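Local coordinates for protein 4-hydroxy-tetrahydrodipicolinate synthase (Aquifex aeolicus, PDB 2EHH) that probably catalyses the condensation of pyruvate with (S)-aspartate-beta-semialdehyde to 4-hydroxy-tetrahydrodipicolinate, a step of lysine biosynthesis, at residues I70-N79 with A96-N107; I157-M167 with S180-L190. All blocks are in the same frame, centred on the assembly; numbering follows the deposited sequence.

Overall arrangement
The chain enters an eight-stranded TIM barrel through strands 4-8 and 37-40, and contact 1 then joins strands three and four, 71-75 and 98-102, closing the loop that runs out through helix 81-93. Helix 111-124 and strand 129-133 follow before contact 2 opens. It pairs strands six and seven, 157-162 and 182-185, across the return made by helix 167-177, and strand 201-204 completes the barrel. The two contacts come in series, neither nested nor crossed, with centres about 14 Å apart. Strand 129-133 separates them in the wall, yet they meet inside the barrel, where L100 CD1 of contact 1 packs 4.2 Å from K161 CB of contact 2.

Contact 1: residues I70-N79 with A96-N107; sequences IKVIAGTGGN and ADGALVVVPYYN
I73, A74 and G75 run parallel to G98, A99 and L100, the strand axes 31° apart, with bonds from A74 N to G98 O, L100 N to A74 O at 2.7 Å and T76 N to L100 O. Just before strand 98-102, D97 reaches across, its OD1 accepting from V72 N at 2.7 Å on the anti side, while the K71 side chain crosses that of D97 at about a right angle, CD 3.6 Å from D97 CG. Strand, helix 81-93 and strand make a right-handed beta-alpha-beta unit of the TIM barrel. I73 CG2 and L100 CB pack inside, whereas A74 and V72 meet helix 52-66 outside. Waters bridge G77 and G78 to the backbone of V102. N79 CB stands over one face of the Y105 ring in a CH-pi contact, 4.2 Å from the centroid. With CG lodged between the backbone N and carbonyl carbon (chi1 59°), N79 brings ND2 3.0 Å from Y105 O, next to Y106, predicted to be part of the catalytic proton relay. N107 N takes that oxygen from the opposite face, and N107 ND2 bonds N79 O. With an alanine in place of Y105, N79 CB is likely to lose the ring it rests on, and Y106 of the second subunit its stacking partner.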
# COMPACT_ATOMS: atom_id res chain seq x y z
N ILE A 70 27.20 -27.46 -14.03
CA ILE A 70 26.39 -26.66 -13.12
C ILE A 70 24.96 -26.78 -13.64
O ILE A 70 24.74 -26.98 -14.83
CB ILE A 70 26.79 -25.17 -13.14
CG1 ILE A 70 26.77 -24.65 -14.58
CG2 ILE A 70 28.17 -25.00 -12.50
CD1 ILE A 70 27.21 -23.22 -14.70
N LYS A 71 23.99 -26.69 -12.74
CA LYS A 71 22.60 -26.81 -13.16
C LYS A 71 22.17 -25.61 -14.01
O LYS A 71 22.69 -24.50 -13.86
CB LYS A 71 21.68 -26.92 -11.94
CG LYS A 71 21.93 -28.13 -11.06
CD LYS A 71 21.60 -29.43 -11.79
CE LYS A 71 21.57 -30.61 -10.82
NZ LYS A 71 20.53 -30.44 -9.76
N VAL A 72 21.24 -25.86 -14.92
CA VAL A 72 20.72 -24.82 -15.78
C VAL A 72 19.22 -24.80 -15.62
O VAL A 72 18.54 -25.79 -15.87
CB VAL A 72 21.06 -25.07 -17.27
CG1 VAL A 72 20.41 -23.99 -18.14
CG2 VAL A 72 22.57 -25.06 -17.47
N ILE A 73 18.71 -23.65 -15.17
CA ILE A 73 17.28 -23.45 -14.98
C ILE A 73 16.84 -22.45 -16.05
O ILE A 73 17.47 -21.41 -16.25
CB ILE A 73 16.97 -22.87 -13.58
CG1 ILE A 73 17.54 -23.79 -12.49
CG2 ILE A 73 15.47 -22.72 -13.40
CD1 ILE A 73 17.43 -23.22 -11.08
N ALA A 74 15.75 -22.76 -16.74
CA ALA A 74 15.27 -21.87 -17.78
C ALA A 74 14.00 -21.11 -17.41
O ALA A 74 13.05 -21.69 -16.88
CB ALA A 74 15.03 -22.67 -19.06
N GLY A 75 14.00 -19.81 -17.69
CA GLY A 75 12.83 -19.00 -17.44
C GLY A 75 11.93 -19.31 -18.62
O GLY A 75 12.28 -18.98 -19.76
N THR A 76 10.79 -19.93 -18.37
CA THR A 76 9.89 -20.31 -19.46
C THR A 76 8.46 -19.80 -19.35
O THR A 76 7.62 -20.17 -20.16
CB THR A 76 9.82 -21.85 -19.57
OG1 THR A 76 9.25 -22.38 -18.37
CG2 THR A 76 11.21 -22.43 -19.75
N GLY A 77 8.17 -18.97 -18.36
CA GLY A 77 6.81 -18.50 -18.22
C GLY A 77 6.53 -17.10 -18.73
O GLY A 77 7.43 -16.35 -19.08
N GLY A 78 5.24 -16.77 -18.78
CA GLY A 78 4.79 -15.47 -19.23
C GLY A 78 3.40 -15.35 -18.64
O GLY A 78 3.14 -15.94 -17.59
N ASN A 79 2.50 -14.62 -19.28
CA ASN A 79 1.15 -14.53 -18.74
C ASN A 79 0.13 -15.21 -19.65
O ASN A 79 -1.06 -14.95 -19.57
CB ASN A 79 0.75 -13.07 -18.47
CG ASN A 79 0.80 -12.20 -19.70
OD1 ASN A 79 1.15 -12.66 -20.79
ND2 ASN A 79 0.46 -10.93 -19.54
N ALA A 96 17.33 -28.81 -20.11
CA ALA A 96 17.39 -27.93 -18.95
C ALA A 96 17.07 -28.75 -17.69
O ALA A 96 16.24 -29.66 -17.74
CB ALA A 96 16.39 -26.79 -19.11
N ASP A 97 17.72 -28.43 -16.58
CA ASP A 97 17.49 -29.14 -15.33
C ASP A 97 16.19 -28.74 -14.64
O ASP A 97 15.63 -29.50 -13.85
CB ASP A 97 18.66 -28.92 -14.37
CG ASP A 97 19.97 -29.36 -14.96
OD1 ASP A 97 20.76 -28.49 -15.39
OD2 ASP A 97 20.21 -30.59 -15.02
N GLY A 98 15.71 -27.54 -14.94
CA GLY A 98 14.47 -27.08 -14.34
C GLY A 98 13.91 -25.90 -15.09
O GLY A 98 14.59 -25.30 -15.92
N ALA A 99 12.65 -25.58 -14.81
CA ALA A 99 11.98 -24.45 -15.46
C ALA A 99 11.43 -23.50 -14.41
O ALA A 99 10.74 -23.92 -13.48
CB ALA A 99 10.84 -24.95 -16.34
N LEU A 100 11.76 -22.21 -14.55
CA LEU A 100 11.28 -21.18 -13.63
C LEU A 100 10.06 -20.58 -14.31
O LEU A 100 10.16 -19.99 -15.39
CB LEU A 100 12.34 -20.10 -13.43
CG LEU A 100 11.96 -18.97 -12.46
CD1 LEU A 100 12.45 -19.32 -11.06
CD2 LEU A 100 12.60 -17.67 -12.92
N VAL A 101 8.90 -20.73 -13.68
CA VAL A 101 7.65 -20.23 -14.25
C VAL A 101 7.08 -19.12 -13.39
O VAL A 101 6.60 -19.36 -12.29
CB VAL A 101 6.64 -21.37 -14.36
CG1 VAL A 101 5.36 -20.88 -15.01
CG2 VAL A 101 7.25 -22.53 -15.16
N VAL A 102 7.14 -17.90 -13.90
CA VAL A 102 6.64 -16.76 -13.15
C VAL A 102 5.12 -16.75 -13.04
O VAL A 102 4.41 -17.27 -13.91
CB VAL A 102 7.11 -15.42 -13.80
CG1 VAL A 102 6.39 -15.21 -15.14
CG2 VAL A 102 6.86 -14.25 -12.86
N VAL A 103 4.62 -16.21 -11.93
CA VAL A 103 3.18 -16.09 -11.74
C VAL A 103 2.78 -15.08 -12.81
O VAL A 103 3.43 -14.05 -12.95
CB VAL A 103 2.85 -15.50 -10.34
CG1 VAL A 103 1.39 -15.09 -10.28
CG2 VAL A 103 3.16 -16.52 -9.26
N PRO A 104 1.73 -15.37 -13.58
CA PRO A 104 1.27 -14.46 -14.63
C PRO A 104 1.17 -13.00 -14.20
O PRO A 104 0.50 -12.66 -13.22
CB PRO A 104 -0.08 -15.04 -15.02
CG PRO A 104 0.19 -16.52 -14.92
CD PRO A 104 0.95 -16.62 -13.60
N TYR A 105 1.84 -12.13 -14.96
CA TYR A 105 1.83 -10.70 -14.69
C TYR A 105 0.79 -9.97 -15.54
O TYR A 105 0.36 -10.48 -16.57
CB TYR A 105 3.21 -10.10 -14.99
CG TYR A 105 3.77 -10.54 -16.32
CD1 TYR A 105 4.72 -11.56 -16.39
CD2 TYR A 105 3.31 -9.99 -17.52
CE1 TYR A 105 5.18 -12.02 -17.61
CE2 TYR A 105 3.77 -10.45 -18.75
CZ TYR A 105 4.71 -11.47 -18.78
OH TYR A 105 5.17 -11.96 -19.97
N TYR A 106 0.39 -8.79 -15.08
CA TYR A 106 -0.54 -7.93 -15.79
C TYR A 106 -2.02 -8.32 -15.93
O TYR A 106 -2.89 -7.48 -15.67
CB TYR A 106 0.03 -7.63 -17.18
CG TYR A 106 -0.77 -6.62 -17.98
CD1 TYR A 106 -0.70 -5.26 -17.70
CD2 TYR A 106 -1.59 -7.03 -19.03
CE1 TYR A 106 -1.41 -4.32 -18.44
CE2 TYR A 106 -2.32 -6.11 -19.78
CZ TYR A 106 -2.22 -4.75 -19.48
OH TYR A 106 -2.90 -3.84 -20.25
N ASN A 107 -2.32 -9.55 -16.35
CA ASN A 107 -3.73 -9.92 -16.49
C ASN A 107 -4.42 -10.37 -15.20
O ASN A 107 -5.61 -10.66 -15.19
CB ASN A 107 -3.96 -10.94 -17.62
CG ASN A 107 -3.07 -12.17 -17.53
OD1 ASN A 107 -2.35 -12.37 -16.55
ND2 ASN A 107 -3.12 -13.00 -18.56
O HOH W 1 9.21 -17.58 -16.01
O HOH W 2 4.05 -18.19 -16.40
O HOH W 3 3.53 -14.14 -22.01

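Contact 2: residues I157-M167 with S180-L190; sequences IVASKESTPNM and SFSVLSGDDSL
V158 O is gripped by S182 N at 2.9 Å and by a water that donates to it at 2.7 Å and also to S180 O, with F181 CA making a further CA-H...O approach. From there the parallel pairing runs on through S160 N to S182 O, L184 N to S160 O and E162 N to L184 O, this last almost straight along the carbonyl. F181, its CG anti to the backbone N (chi1 -167°), turns its ring against the neighbouring strand. A159 CA stands over one ring face, 3.8 Å from the centroid and offset toward the rim, while I157 O lies at the ring's edge. Helix 167-177 links the strands in a beta-alpha-beta unit of the TIM barrel, and its I173 meets F181 and V183 on the outer side. Also on that side, S160 OG donates to E162 OE2 at 2.6 Å, while E162 OE1 is held by R169 in a salt bridge and by N133. K161, predicted to form the Schiff base with substrate, points the other way, into the barrel. Its chain is fully extended; CE passes 3.9 Å from G186 CA, and the side chain comes within about 3 Å of that of Y132, the predicted proton donor/acceptor. Beyond the strands, S163 OG donates to G186 O at 2.9 Å, arriving from above the carbonyl plane, and a CB on G186 would collide with that same hydroxyl. Further out, L190 CD1 tucks against T164 O and lies 4.3 Å from M167 CE, and M167 in turn packs on M167 of the third subunit.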
# COMPACT_ATOMS: atom_id res chain seq x y z
N ILE A 157 5.94 -29.94 -9.31
CA ILE A 157 6.15 -28.59 -8.77
C ILE A 157 6.88 -28.75 -7.44
O ILE A 157 6.29 -29.14 -6.43
CB ILE A 157 4.79 -27.89 -8.61
CG1 ILE A 157 4.16 -27.71 -10.00
CG2 ILE A 157 4.96 -26.55 -7.92
CD1 ILE A 157 2.76 -27.14 -10.01
N VAL A 158 8.17 -28.43 -7.46
CA VAL A 158 9.04 -28.63 -6.30
C VAL A 158 9.60 -27.45 -5.53
O VAL A 158 10.22 -27.63 -4.49
CB VAL A 158 10.25 -29.48 -6.72
CG1 VAL A 158 9.78 -30.78 -7.36
CG2 VAL A 158 11.10 -28.69 -7.71
N ALA A 159 9.41 -26.24 -6.04
CA ALA A 159 9.96 -25.09 -5.33
C ALA A 159 9.32 -23.77 -5.73
O ALA A 159 8.51 -23.71 -6.65
CB ALA A 159 11.46 -25.02 -5.58
N SER A 160 9.70 -22.72 -5.02
CA SER A 160 9.21 -21.38 -5.31
C SER A 160 10.28 -20.34 -5.03
O SER A 160 10.95 -20.38 -4.00
CB SER A 160 7.97 -21.05 -4.46
OG SER A 160 7.51 -19.74 -4.76
N LYS A 161 10.46 -19.43 -5.98
CA LYS A 161 11.41 -18.34 -5.81
C LYS A 161 10.54 -17.22 -5.25
O LYS A 161 9.65 -16.71 -5.94
CB LYS A 161 12.00 -17.90 -7.15
CG LYS A 161 12.90 -16.68 -7.04
CD LYS A 161 13.32 -16.16 -8.42
CE LYS A 161 14.20 -14.91 -8.29
NZ LYS A 161 14.43 -14.24 -9.61
N GLU A 162 10.80 -16.85 -4.00
CA GLU A 162 10.00 -15.83 -3.35
C GLU A 162 10.66 -14.46 -3.23
O GLU A 162 11.58 -14.26 -2.44
CB GLU A 162 9.60 -16.31 -1.95
CG GLU A 162 8.63 -17.48 -1.93
CD GLU A 162 7.25 -17.11 -2.47
OE1 GLU A 162 6.84 -15.94 -2.30
OE2 GLU A 162 6.56 -17.99 -3.02
N SER A 163 10.20 -13.53 -4.06
CA SER A 163 10.69 -12.15 -4.02
C SER A 163 9.58 -11.41 -3.29
O SER A 163 8.74 -10.76 -3.92
CB SER A 163 10.86 -11.58 -5.43
OG SER A 163 11.86 -12.27 -6.14
N THR A 164 9.57 -11.56 -1.97
CA THR A 164 8.57 -10.94 -1.10
C THR A 164 9.23 -10.52 0.21
O THR A 164 10.10 -11.22 0.72
CB THR A 164 7.44 -11.95 -0.74
OG1 THR A 164 6.63 -11.41 0.32
CG2 THR A 164 8.03 -13.27 -0.26
N PRO A 165 8.83 -9.37 0.77
CA PRO A 165 9.42 -8.92 2.03
C PRO A 165 8.67 -9.49 3.24
O PRO A 165 9.01 -9.20 4.38
CB PRO A 165 9.27 -7.40 1.94
CG PRO A 165 7.94 -7.27 1.28
CD PRO A 165 8.01 -8.30 0.16
N ASN A 166 7.66 -10.31 2.98
CA ASN A 166 6.85 -10.90 4.04
C ASN A 166 7.40 -12.23 4.57
O ASN A 166 7.12 -13.29 4.01
CB ASN A 166 5.42 -11.09 3.53
CG ASN A 166 4.48 -11.59 4.61
OD1 ASN A 166 4.88 -11.81 5.74
ND2 ASN A 166 3.21 -11.77 4.25
N MET A 167 8.17 -12.17 5.65
CA MET A 167 8.74 -13.40 6.23
C MET A 167 7.64 -14.35 6.68
O MET A 167 7.82 -15.57 6.68
CB MET A 167 9.65 -13.07 7.42
CG MET A 167 10.87 -12.24 7.05
SD MET A 167 11.95 -13.03 5.83
CE MET A 167 11.33 -12.27 4.30
N SER A 180 9.57 -31.70 1.33
CA SER A 180 9.92 -32.06 -0.05
C SER A 180 9.89 -30.82 -0.95
O SER A 180 10.34 -30.87 -2.09
CB SER A 180 8.96 -33.12 -0.59
OG SER A 180 7.62 -32.66 -0.61
N PHE A 181 9.37 -29.72 -0.42
CA PHE A 181 9.27 -28.48 -1.18
C PHE A 181 10.43 -27.56 -0.81
O PHE A 181 10.88 -27.55 0.33
CB PHE A 181 7.95 -27.78 -0.86
CG PHE A 181 7.61 -26.67 -1.80
CD1 PHE A 181 7.05 -26.95 -3.05
CD2 PHE A 181 7.83 -25.34 -1.45
CE1 PHE A 181 6.72 -25.93 -3.93
CE2 PHE A 181 7.50 -24.30 -2.33
CZ PHE A 181 6.95 -24.60 -3.57
N SER A 182 10.92 -26.79 -1.77
CA SER A 182 12.03 -25.90 -1.49
C SER A 182 11.73 -24.42 -1.74
O SER A 182 11.25 -24.05 -2.81
CB SER A 182 13.24 -26.32 -2.33
OG SER A 182 14.22 -25.29 -2.35
N VAL A 183 11.99 -23.60 -0.73
CA VAL A 183 11.79 -22.16 -0.86
C VAL A 183 13.13 -21.51 -1.15
O VAL A 183 14.12 -21.73 -0.45
CB VAL A 183 11.22 -21.53 0.42
CG1 VAL A 183 11.15 -20.01 0.26
CG2 VAL A 183 9.84 -22.10 0.70
N LEU A 184 13.18 -20.70 -2.20
CA LEU A 184 14.40 -20.00 -2.57
C LEU A 184 14.17 -18.50 -2.45
O LEU A 184 13.15 -17.99 -2.92
CB LEU A 184 14.79 -20.35 -4.00
CG LEU A 184 15.16 -21.82 -4.25
CD1 LEU A 184 15.30 -22.07 -5.74
CD2 LEU A 184 16.46 -22.14 -3.53
N SER A 185 15.11 -17.80 -1.82
CA SER A 185 14.99 -16.36 -1.67
C SER A 185 15.07 -15.67 -3.02
O SER A 185 15.92 -16.01 -3.85
CB SER A 185 16.12 -15.82 -0.79
OG SER A 185 16.12 -14.40 -0.79
N GLY A 186 14.18 -14.71 -3.25
CA GLY A 186 14.18 -13.99 -4.50
C GLY A 186 14.72 -12.59 -4.30
O GLY A 186 14.54 -11.71 -5.14
N ASP A 187 15.40 -12.38 -3.18
CA ASP A 187 15.98 -11.08 -2.87
C ASP A 187 17.22 -11.25 -2.01
O ASP A 187 17.16 -11.80 -0.91
CB ASP A 187 14.93 -10.22 -2.16
CG ASP A 187 13.85 -9.72 -3.12
OD1 ASP A 187 14.19 -8.96 -4.05
OD2 ASP A 187 12.67 -10.10 -2.94
N ASP A 188 18.35 -10.77 -2.52
CA ASP A 188 19.63 -10.90 -1.83
C ASP A 188 19.66 -10.44 -0.38
O ASP A 188 20.21 -11.12 0.49
CB ASP A 188 20.74 -10.19 -2.62
CG ASP A 188 21.14 -10.96 -3.87
OD1 ASP A 188 21.67 -12.08 -3.72
OD2 ASP A 188 20.92 -10.45 -4.99
N SER A 189 19.06 -9.28 -0.12
CA SER A 189 19.03 -8.74 1.23
C SER A 189 18.22 -9.59 2.20
O SER A 189 18.36 -9.44 3.41
CB SER A 189 18.47 -7.32 1.22
OG SER A 189 19.40 -6.43 0.65
N LEU A 190 17.38 -10.48 1.68
CA LEU A 190 16.53 -11.30 2.54
C LEU A 190 16.94 -12.77 2.64
O LEU A 190 16.30 -13.56 3.32
CB LEU A 190 15.08 -11.22 2.05
CG LEU A 190 14.55 -9.79 1.94
CD1 LEU A 190 13.14 -9.79 1.35
CD2 LEU A 190 14.57 -9.14 3.32
O HOH W 4 12.30 -29.25 -3.78